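Local coordinates for translation initiation factor eIF2b-like protein (Chaetomium thermophilum, PDB 4ZEM) that is the beta subunit of the heterodecameric factor eIF2B, which probably acts in translation initiation as a guanine nucleotide exchange factor for eIF2, at residues Pro10-Ser18 / Ser30-Val40; Ile189-Pro200 / Arg215-Asn225. All coordinates share one frame; numbering follows the deposited sequence.

How the contacts relate
Contact 1 (residues 10-18 with 30-40) and contact 2 (residues 189-200 with 215-225) follow one another along the chain and do not touch: their centres lie 34 Å apart and their nearest atoms about 14 Å. Contact 1 brings two helices near the N-terminus together; contact 2 pairs two parallel strands of the Rossmann-like sheet. They hold by different means. Side-chain packing around a tryptophan carries contact 1, whereas contact 2 rests on a run of backbone bonds, with side chains filling in on both faces of the sheet. The centre of contact 1 lies 18 Å, and that of contact 2 23 Å, from the centre of the chain.

Contact 1 of 2, residues Pro10-Ser18 / Ser30-Val40; sequences PSLATWTKS and SLIFLLKRRQV
Trp15 lays its indole against Leu31, and the two make the apolar centre of this helix pair. CD2 of Leu31 comes within 3.5 Å of Trp15 CZ2, while its other methyl, CD1, lies over one face of the ring, toward the rim. With Trp15 CG anti to the backbone N (chi1 178°), the indole reaches the neighbouring helix. At the ring's edge, near its plane, Ser30 CB packs 3.4 Å from Trp15 CD1; the small serine lets the indole edge come up to the helix backbone. Leu34 packs at the root of the indole, its CD1 3.8 Å from Trp15 CB. Val40 CG2 meets Leu12 CB and CD1, both at 3.9 Å, the two side chains crossing at about a right angle; the short beta-branched valine suits a place where the CA atoms of Leu12 and Val40 are 6.8 Å apart. Helices 12-18 and 30-37 run nearly antiparallel, at 166°, with their axes 10.8 Å apart. Leu52 of helix 43-59 touches both Trp15 and Leu31, so a third helix shares this core.

The indole N-H is spent outside the two segments, on Ser27 O, and Ser30 OG bonds to Ala26 O, both partners in the preceding turn. At the outer edge Gln39, its chain extended, offers NE2 to Pro10 O at a modelled 2.5 Å, too short to be trusted in detail. Beside it Ser11 stands at the N-cap of helix 12-18. Ser11 O is gripped twice from one face of its plane, by Trp15 N and by Thr14 OG1 (2.6 Å). With one doubtful polar link across the contact and Trp15 giving more buried area than any other residue, burial of the indole probably does most to hold helix 12-18 here.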
loop_
_atom_site.group_PDB
_atom_site.type_symbol
_atom_site.label_atom_id
_atom_site.label_comp_id
_atom_site.label_asym_id
_atom_site.label_seq_id
_atom_site.Cartn_x
_atom_site.Cartn_y
_atom_site.Cartn_z
ATOM N N PRO A 10 13.206 7.141 -17.567
ATOM C CA PRO A 10 12.374 8.099 -18.305
ATOM C C PRO A 10 10.881 7.884 -18.064
ATOM O O PRO A 10 10.149 8.856 -17.898
ATOM C CB PRO A 10 12.747 7.819 -19.764
ATOM C CG PRO A 10 14.126 7.222 -19.674
ATOM C CD PRO A 10 14.022 6.330 -18.487
ATOM N N SER A 11 10.437 6.629 -18.106
ATOM C CA SER A 11 9.062 6.277 -17.761
ATOM C C SER A 11 8.993 4.991 -16.940
ATOM O O SER A 11 9.879 4.138 -17.031
ATOM C CB SER A 11 8.216 6.129 -19.020
ATOM O OG SER A 11 7.010 5.448 -18.728
ATOM N N LEU A 12 7.947 4.865 -16.129
ATOM C CA LEU A 12 7.757 3.671 -15.312
ATOM C C LEU A 12 7.536 2.453 -16.210
ATOM O O LEU A 12 8.070 1.372 -15.957
ATOM C CB LEU A 12 6.577 3.842 -14.356
ATOM C CG LEU A 12 6.242 2.636 -13.476
ATOM C CD1 LEU A 12 7.450 2.260 -12.629
ATOM C CD2 LEU A 12 5.033 2.936 -12.590
ATOM N N ALA A 13 6.749 2.644 -17.266
ATOM C CA ALA A 13 6.488 1.589 -18.236
ATOM C C ALA A 13 7.775 1.161 -18.932
ATOM O O ALA A 13 8.033 -0.030 -19.100
ATOM C CB ALA A 13 5.463 2.054 -19.256
ATOM N N THR A 14 8.584 2.141 -19.327
ATOM C CA THR A 14 9.864 1.860 -19.967
ATOM C C THR A 14 10.818 1.221 -18.958
ATOM O O THR A 14 11.581 0.315 -19.299
ATOM C CB THR A 14 10.501 3.134 -20.563
ATOM O OG1 THR A 14 10.682 4.113 -19.535
ATOM C CG2 THR A 14 9.613 3.712 -21.654
ATOM N N TRP A 15 10.767 1.697 -17.717
ATOM C CA TRP A 15 11.587 1.144 -16.644
ATOM C C TRP A 15 11.253 -0.326 -16.410
ATOM O O TRP A 15 12.139 -1.145 -16.168
ATOM C CB TRP A 15 11.391 1.939 -15.348
ATOM C CG TRP A 15 12.166 1.398 -14.178
ATOM C CD1 TRP A 15 13.451 1.701 -13.841
ATOM C CD2 TRP A 15 11.702 0.467 -13.186
ATOM N NE1 TRP A 15 13.821 1.016 -12.708
ATOM C CE2 TRP A 15 12.766 0.252 -12.285
ATOM C CE3 TRP A 15 10.490 -0.201 -12.972
ATOM C CZ2 TRP A 15 12.657 -0.603 -11.188
ATOM C CZ3 TRP A 15 10.385 -1.053 -11.883
ATOM C CH2 TRP A 15 11.463 -1.246 -11.004
ATOM N N THR A 16 9.967 -0.650 -16.491
ATOM C CA THR A 16 9.484 -2.002 -16.226
ATOM C C THR A 16 10.002 -3.073 -17.194
ATOM O O THR A 16 10.291 -4.194 -16.771
ATOM C CB THR A 16 7.943 -2.037 -16.227
ATOM O OG1 THR A 16 7.448 -1.062 -15.302
ATOM C CG2 THR A 16 7.435 -3.409 -15.812
ATOM N N LYS A 17 10.132 -2.753 -18.479
ATOM C CA LYS A 17 10.567 -3.781 -19.427
ATOM C C LYS A 17 12.051 -3.733 -19.781
ATOM O O LYS A 17 12.524 -4.527 -20.594
ATOM C CB LYS A 17 9.747 -3.719 -20.716
ATOM C CG LYS A 17 8.890 -4.959 -20.912
ATOM C CD LYS A 17 9.748 -6.216 -20.756
ATOM C CE LYS A 17 9.102 -7.441 -21.378
ATOM N NZ LYS A 17 8.889 -7.269 -22.843
ATOM N N SER A 18 12.784 -2.813 -19.173
ATOM C CA SER A 18 14.232 -2.881 -19.231
ATOM C C SER A 18 14.730 -3.681 -18.038
ATOM O O SER A 18 15.889 -4.063 -17.976
ATOM C CB SER A 18 14.847 -1.483 -19.240
ATOM O OG SER A 18 14.136 -0.612 -18.378
ATOM N N SER A 30 17.840 3.742 -11.911
ATOM C CA SER A 30 16.761 4.310 -12.717
ATOM C C SER A 30 15.520 4.558 -11.862
ATOM O O SER A 30 14.871 5.595 -11.983
ATOM C CB SER A 30 16.413 3.400 -13.897
ATOM O OG SER A 30 17.577 2.855 -14.488
ATOM N N LEU A 31 15.184 3.594 -11.009
ATOM C CA LEU A 31 14.029 3.740 -10.131
ATOM C C LEU A 31 14.254 4.872 -9.130
ATOM O O LEU A 31 13.339 5.646 -8.852
ATOM C CB LEU A 31 13.732 2.435 -9.388
ATOM C CG LEU A 31 12.429 2.401 -8.580
ATOM C CD1 LEU A 31 11.281 3.048 -9.349
ATOM C CD2 LEU A 31 12.069 0.984 -8.152
ATOM N N ILE A 32 15.475 4.970 -8.608
ATOM C CA ILE A 32 15.830 6.039 -7.678
ATOM C C ILE A 32 15.594 7.379 -8.357
ATOM O O ILE A 32 15.058 8.310 -7.760
ATOM C CB ILE A 32 17.305 5.945 -7.217
ATOM C CG1 ILE A 32 17.534 4.696 -6.369
ATOM C CG2 ILE A 32 17.702 7.177 -6.415
ATOM C CD1 ILE A 32 16.943 4.791 -4.993
ATOM N N PHE A 33 15.975 7.449 -9.627
ATOM C CA PHE A 33 15.796 8.651 -10.426
ATOM C C PHE A 33 14.315 9.000 -10.571
ATOM O O PHE A 33 13.930 10.163 -10.450
ATOM C CB PHE A 33 16.444 8.470 -11.800
ATOM C CG PHE A 33 16.314 9.664 -12.697
ATOM C CD1 PHE A 33 17.108 10.781 -12.503
ATOM C CD2 PHE A 33 15.402 9.668 -13.740
ATOM C CE1 PHE A 33 16.992 11.882 -13.330
ATOM C CE2 PHE A 33 15.280 10.766 -14.571
ATOM C CZ PHE A 33 16.077 11.873 -14.365
ATOM N N LEU A 34 13.491 7.988 -10.834
ATOM C CA LEU A 34 12.051 8.191 -10.998
ATOM C C LEU A 34 11.395 8.678 -9.709
ATOM O O LEU A 34 10.519 9.545 -9.741
ATOM C CB LEU A 34 11.375 6.906 -11.484
ATOM C CG LEU A 34 11.788 6.431 -12.879
ATOM C CD1 LEU A 34 11.122 5.112 -13.232
ATOM C CD2 LEU A 34 11.445 7.491 -13.912
ATOM N N LEU A 35 11.816 8.118 -8.580
ATOM C CA LEU A 35 11.271 8.508 -7.285
ATOM C C LEU A 35 11.607 9.954 -6.915
ATOM O O LEU A 35 10.752 10.679 -6.407
ATOM C CB LEU A 35 11.779 7.569 -6.194
ATOM C CG LEU A 35 11.371 6.099 -6.300
ATOM C CD1 LEU A 35 12.059 5.282 -5.221
ATOM C CD2 LEU A 35 9.868 5.970 -6.188
ATOM N N LYS A 36 12.850 10.363 -7.167
ATOM C CA LYS A 36 13.292 11.725 -6.857
ATOM C C LYS A 36 12.621 12.792 -7.724
ATOM O O LYS A 36 12.248 13.856 -7.227
ATOM C CB LYS A 36 14.813 11.842 -6.990
ATOM C CG LYS A 36 15.602 10.966 -6.032
ATOM C CD LYS A 36 17.079 11.334 -6.052
ATOM C CE LYS A 36 17.629 11.365 -7.472
ATOM N NZ LYS A 36 19.097 11.631 -7.501
ATOM N N ARG A 37 12.476 12.515 -9.016
ATOM C CA ARG A 37 11.818 13.457 -9.915
ATOM C C ARG A 37 10.315 13.349 -9.743
ATOM O O ARG A 37 9.558 14.159 -10.281
ATOM C CB ARG A 37 12.214 13.205 -11.370
ATOM C CG ARG A 37 13.705 13.304 -11.637
ATOM C CD ARG A 37 14.173 14.739 -11.475
ATOM N NE ARG A 37 15.606 14.893 -11.712
ATOM C CZ ARG A 37 16.151 15.075 -12.909
ATOM N NH1 ARG A 37 15.381 15.127 -13.990
ATOM N NH2 ARG A 37 17.465 15.208 -13.029
ATOM N N ARG A 38 9.905 12.313 -9.017
ATOM C CA ARG A 38 8.529 12.128 -8.572
ATOM C C ARG A 38 7.618 11.788 -9.741
ATOM O O ARG A 38 6.412 12.033 -9.696
ATOM C CB ARG A 38 8.031 13.361 -7.816
ATOM C CG ARG A 38 8.699 13.496 -6.458
ATOM C CD ARG A 38 8.083 14.569 -5.591
ATOM N NE ARG A 38 8.860 14.735 -4.366
ATOM C CZ ARG A 38 8.439 15.385 -3.287
ATOM N NH1 ARG A 38 7.230 15.932 -3.266
ATOM N NH2 ARG A 38 9.225 15.480 -2.222
ATOM N N GLN A 39 8.212 11.254 -10.803
ATOM C CA GLN A 39 7.447 10.723 -11.923
ATOM C C GLN A 39 6.610 9.540 -11.433
ATOM O O GLN A 39 5.516 9.285 -11.939
ATOM C CB GLN A 39 8.370 10.325 -13.074
ATOM C CG GLN A 39 7.638 9.937 -14.345
ATOM C CD GLN A 39 8.575 9.769 -15.518
ATOM O OE1 GLN A 39 9.772 10.043 -15.416
ATOM N NE2 GLN A 39 8.038 9.317 -16.645
ATOM N N VAL A 40 7.146 8.812 -10.453
ATOM C CA VAL A 40 6.491 7.625 -9.907
ATOM C C VAL A 40 6.007 7.964 -8.498
ATOM O O VAL A 40 6.795 8.382 -7.646
ATOM C CB VAL A 40 7.434 6.404 -9.875
ATOM C CG1 VAL A 40 6.817 5.264 -9.074
ATOM C CG2 VAL A 40 7.760 5.954 -11.291
#

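Contact 2 of 2, residues Ile189-Pro200 / Arg215-Asn225; sequences IHPGDYVLAYQP and RRFTVILASLN
Phe217 has its CG between the backbone N and the carbonyl carbon (chi1 64°), and this turns one face of the ring to Ile189, whose CG2 sits over it in a CH-pi contact, 3.9 Å from the ring centroid. Arg215 bends at chi2 (-87°), bringing NE to Ile189 O at 2.7 Å; the acceptor lies at the edge of the guanidinium and the donor in the carbonyl plane. Arginine suits this spot because its aliphatic stem can also pack on the Pro191 ring. A methionine in its place would probably leave Ile189 O without this donor and the loop ahead of the strand freer to shift. That loop makes a type II turn, His190 to Asp193, in which Gly192 takes the positive phi and gives its N to Arg216 O.

Strands 194-198 and 218-222, joined by helix 202-214, form a right-handed beta-alpha-beta crossover of the Rossmann-like sheet. Alternating bonds bind them, among them Val195 N to Thr218 O (2.8 Å) and Ile220 N to Val195 O (2.7 Å). On one face Thr218 CB lies over the Tyr194 ring, and a water joins Tyr194 OH to Thr218 OG1; Leu196 CD2 nestles against Ile220 CG2 (3.6 Å) and Ala222 CB. On the other face, small Ala197 lies near Leu221 CD2, which also meets Pro200 CG at 3.6 Å.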
loop_
_atom_site.group_PDB
_atom_site.type_symbol
_atom_site.label_atom_id
_atom_site.label_comp_id
_atom_site.label_asym_id
_atom_site.label_seq_id
_atom_site.Cartn_x
_atom_site.Cartn_y
_atom_site.Cartn_z
ATOM N N ILE A 189 -22.249 0.985 1.121
ATOM C CA ILE A 189 -23.209 1.973 0.621
ATOM C C ILE A 189 -24.604 1.410 0.379
ATOM O O ILE A 189 -24.771 0.381 -0.278
ATOM C CB ILE A 189 -22.726 2.631 -0.680
ATOM C CG1 ILE A 189 -21.524 3.514 -0.386
ATOM C CG2 ILE A 189 -23.804 3.518 -1.279
ATOM C CD1 ILE A 189 -20.297 2.992 -0.959
ATOM N N HIS A 190 -25.603 2.120 0.893
ATOM C CA HIS A 190 -26.993 1.702 0.779
ATOM C C HIS A 190 -27.765 2.633 -0.151
ATOM O O HIS A 190 -27.328 3.756 -0.409
ATOM C CB HIS A 190 -27.626 1.646 2.174
ATOM C CG HIS A 190 -26.790 0.904 3.168
ATOM N ND1 HIS A 190 -26.163 1.526 4.228
ATOM C CD2 HIS A 190 -26.438 -0.402 3.239
ATOM C CE1 HIS A 190 -25.480 0.631 4.920
ATOM N NE2 HIS A 190 -25.631 -0.547 4.339
ATOM N N PRO A 191 -28.909 2.164 -0.679
ATOM C CA PRO A 191 -29.713 3.006 -1.574
ATOM C C PRO A 191 -30.074 4.349 -0.947
ATOM O O PRO A 191 -30.471 4.398 0.219
ATOM C CB PRO A 191 -30.966 2.155 -1.808
ATOM C CG PRO A 191 -30.450 0.746 -1.703
ATOM C CD PRO A 191 -29.464 0.801 -0.568
ATOM N N GLY A 192 -29.916 5.423 -1.721
ATOM C CA GLY A 192 -30.239 6.762 -1.265
ATOM C C GLY A 192 -29.184 7.410 -0.378
ATOM O O GLY A 192 -29.379 8.521 0.117
ATOM N N ASP A 193 -28.058 6.731 -0.188
ATOM C CA ASP A 193 -26.997 7.265 0.664
ATOM C C ASP A 193 -26.444 8.572 0.112
ATOM O O ASP A 193 -26.308 8.752 -1.103
ATOM C CB ASP A 193 -25.846 6.263 0.802
ATOM C CG ASP A 193 -25.922 5.448 2.076
ATOM O OD1 ASP A 193 -26.907 5.593 2.832
ATOM O OD2 ASP A 193 -24.987 4.649 2.310
ATOM N N TYR A 194 -26.113 9.475 1.024
ATOM C CA TYR A 194 -25.378 10.682 0.684
ATOM C C TYR A 194 -23.956 10.477 1.178
ATOM O O TYR A 194 -23.700 10.494 2.386
ATOM C CB TYR A 194 -26.030 11.899 1.324
ATOM C CG TYR A 194 -26.949 12.638 0.390
ATOM C CD1 TYR A 194 -26.766 13.990 0.118
ATOM C CD2 TYR A 194 -28.039 11.992 -0.183
ATOM C CE1 TYR A 194 -27.635 14.672 -0.722
ATOM C CE2 TYR A 194 -28.898 12.656 -1.045
ATOM C CZ TYR A 194 -28.696 13.992 -1.307
ATOM O OH TYR A 194 -29.566 14.640 -2.149
ATOM N N VAL A 195 -23.039 10.280 0.237
ATOM C CA VAL A 195 -21.671 9.907 0.573
ATOM C C VAL A 195 -20.714 11.049 0.298
ATOM O O VAL A 195 -20.558 11.491 -0.843
ATOM C CB VAL A 195 -21.220 8.662 -0.234
ATOM C CG1 VAL A 195 -19.767 8.325 0.050
ATOM C CG2 VAL A 195 -22.123 7.477 0.070
ATOM N N LEU A 196 -20.031 11.492 1.344
ATOM C CA LEU A 196 -19.093 12.589 1.216
ATOM C C LEU A 196 -17.706 11.999 0.957
ATOM O O LEU A 196 -17.158 11.278 1.790
ATOM C CB LEU A 196 -19.135 13.471 2.474
ATOM C CG LEU A 196 -18.265 14.726 2.661
ATOM C CD1 LEU A 196 -16.826 14.417 3.028
ATOM C CD2 LEU A 196 -18.342 15.658 1.459
ATOM N N ALA A 197 -17.159 12.288 -0.217
ATOM C CA ALA A 197 -15.829 11.806 -0.574
ATOM C C ALA A 197 -14.856 12.964 -0.561
ATOM O O ALA A 197 -14.938 13.864 -1.401
ATOM C CB ALA A 197 -15.841 11.142 -1.943
ATOM N N TYR A 198 -13.907 12.929 0.368
ATOM C CA TYR A 198 -12.997 14.052 0.512
ATOM C C TYR A 198 -11.750 13.765 -0.308
ATOM O O TYR A 198 -11.057 12.780 -0.057
ATOM C CB TYR A 198 -12.646 14.294 1.982
ATOM C CG TYR A 198 -11.661 15.418 2.177
ATOM C CD1 TYR A 198 -12.115 16.716 2.396
ATOM C CD2 TYR A 198 -10.288 15.201 2.124
ATOM C CE1 TYR A 198 -11.237 17.767 2.560
ATOM C CE2 TYR A 198 -9.396 16.252 2.291
ATOM C CZ TYR A 198 -9.881 17.533 2.507
ATOM O OH TYR A 198 -9.018 18.591 2.679
ATOM N N GLN A 199 -11.495 14.622 -1.299
ATOM C CA GLN A 199 -10.375 14.463 -2.236
ATOM C C GLN A 199 -10.128 13.021 -2.673
ATOM O O GLN A 199 -9.069 12.471 -2.391
ATOM C CB GLN A 199 -9.086 15.024 -1.634
ATOM C CG GLN A 199 -9.143 16.493 -1.279
ATOM C CD GLN A 199 -7.776 17.143 -1.358
ATOM O OE1 GLN A 199 -6.828 16.551 -1.873
ATOM N NE2 GLN A 199 -7.669 18.369 -0.860
ATOM N N PRO A 200 -11.110 12.408 -3.351
ATOM C CA PRO A 200 -11.004 10.988 -3.706
ATOM C C PRO A 200 -9.779 10.632 -4.552
ATOM O O PRO A 200 -9.480 11.289 -5.550
ATOM C CB PRO A 200 -12.301 10.725 -4.491
ATOM C CG PRO A 200 -12.756 12.055 -4.950
ATOM C CD PRO A 200 -12.351 13.010 -3.871
ATOM N N ARG A 215 -25.824 0.187 -6.762
ATOM C CA ARG A 215 -26.571 1.041 -5.848
ATOM C C ARG A 215 -26.931 2.366 -6.495
ATOM O O ARG A 215 -26.197 2.875 -7.347
ATOM C CB ARG A 215 -25.763 1.309 -4.568
ATOM C CG ARG A 215 -25.527 0.097 -3.699
ATOM C CD ARG A 215 -26.680 -0.083 -2.757
ATOM N NE ARG A 215 -26.431 -1.131 -1.780
ATOM C CZ ARG A 215 -26.779 -2.398 -1.954
ATOM N NH1 ARG A 215 -27.399 -2.766 -3.065
ATOM N NH2 ARG A 215 -26.520 -3.293 -1.011
ATOM N N ARG A 216 -28.045 2.941 -6.060
ATOM C CA ARG A 216 -28.430 4.270 -6.501
ATOM C C ARG A 216 -28.202 5.223 -5.329
ATOM O O ARG A 216 -28.839 5.083 -4.286
ATOM C CB ARG A 216 -29.891 4.287 -6.956
ATOM C CG ARG A 216 -30.358 5.588 -7.587
ATOM C CD ARG A 216 -31.758 5.968 -7.116
ATOM N NE ARG A 216 -31.816 6.156 -5.666
ATOM C CZ ARG A 216 -32.699 5.579 -4.859
ATOM N NH1 ARG A 216 -33.611 4.749 -5.347
ATOM N NH2 ARG A 216 -32.663 5.830 -3.558
ATOM N N PHE A 217 -27.301 6.189 -5.492
ATOM C CA PHE A 217 -26.954 7.082 -4.388
ATOM C C PHE A 217 -26.329 8.384 -4.881
ATOM O O PHE A 217 -26.258 8.640 -6.086
ATOM C CB PHE A 217 -26.006 6.384 -3.395
ATOM C CG PHE A 217 -24.659 6.021 -3.970
ATOM C CD1 PHE A 217 -24.527 4.963 -4.864
ATOM C CD2 PHE A 217 -23.510 6.692 -3.562
ATOM C CE1 PHE A 217 -23.282 4.618 -5.386
ATOM C CE2 PHE A 217 -22.261 6.342 -4.074
ATOM C CZ PHE A 217 -22.152 5.306 -4.994
ATOM N N THR A 218 -25.936 9.230 -3.934
ATOM C CA THR A 218 -25.366 10.533 -4.241
ATOM C C THR A 218 -23.954 10.679 -3.682
ATOM O O THR A 218 -23.696 10.347 -2.524
ATOM C CB THR A 218 -26.269 11.665 -3.685
ATOM O OG1 THR A 218 -27.577 11.557 -4.266
ATOM C CG2 THR A 218 -25.699 13.032 -4.002
ATOM N N VAL A 219 -23.049 11.206 -4.497
ATOM C CA VAL A 219 -21.683 11.440 -4.051
ATOM C C VAL A 219 -21.392 12.933 -3.960
ATOM O O VAL A 219 -21.604 13.683 -4.915
ATOM C CB VAL A 219 -20.670 10.765 -4.998
ATOM C CG1 VAL A 219 -19.241 11.128 -4.625
ATOM C CG2 VAL A 219 -20.855 9.271 -4.963
ATOM N N ILE A 220 -20.895 13.355 -2.803
ATOM C CA ILE A 220 -20.521 14.744 -2.593
ATOM C C ILE A 220 -18.998 14.853 -2.596
ATOM O O ILE A 220 -18.312 14.181 -1.820
ATOM C CB ILE A 220 -21.082 15.301 -1.269
ATOM C CG1 ILE A 220 -22.612 15.191 -1.229
ATOM C CG2 ILE A 220 -20.645 16.745 -1.070
ATOM C CD1 ILE A 220 -23.122 13.904 -0.607
ATOM N N LEU A 221 -18.473 15.650 -3.517
ATOM C CA LEU A 221 -17.035 15.815 -3.635
ATOM C C LEU A 221 -16.608 17.123 -2.980
ATOM O O LEU A 221 -17.031 18.204 -3.394
ATOM C CB LEU A 221 -16.615 15.776 -5.103
ATOM C CG LEU A 221 -16.951 14.480 -5.845
ATOM C CD1 LEU A 221 -16.769 14.671 -7.325
ATOM C CD2 LEU A 221 -16.065 13.348 -5.372
ATOM N N ALA A 222 -15.799 17.015 -1.934
ATOM C CA ALA A 222 -15.345 18.188 -1.204
ATOM C C ALA A 222 -13.828 18.237 -1.113
ATOM O O ALA A 222 -13.177 17.217 -0.887
ATOM C CB ALA A 222 -15.953 18.214 0.187
ATOM N N SER A 223 -13.263 19.420 -1.313
ATOM C CA SER A 223 -11.844 19.613 -1.072
ATOM C C SER A 223 -11.655 20.954 -0.392
ATOM O O SER A 223 -12.244 21.950 -0.811
ATOM C CB SER A 223 -11.056 19.557 -2.381
ATOM O OG SER A 223 -9.702 19.917 -2.167
ATOM N N LEU A 224 -10.838 20.998 0.652
ATOM C CA LEU A 224 -10.590 22.277 1.307
ATOM C C LEU A 224 -9.549 23.072 0.522
ATOM O O LEU A 224 -9.537 24.301 0.557
ATOM C CB LEU A 224 -10.156 22.071 2.761
ATOM C CG LEU A 224 -11.243 21.439 3.642
ATOM C CD1 LEU A 224 -10.752 21.214 5.068
ATOM C CD2 LEU A 224 -12.518 22.283 3.627
ATOM N N ASN A 225 -8.683 22.348 -0.179
ATOM C CA ASN A 225 -7.717 22.919 -1.116
ATOM C C ASN A 225 -8.328 23.266 -2.479
ATOM O O ASN A 225 -8.534 22.373 -3.301
ATOM C CB ASN A 225 -6.549 21.947 -1.306
ATOM C CG ASN A 225 -6.025 21.396 0.014
ATOM O OD1 ASN A 225 -6.364 21.895 1.089
ATOM N ND2 ASN A 225 -5.204 20.354 -0.065
HETATM O O HOH W 1 -29.781 13.173 -4.789
#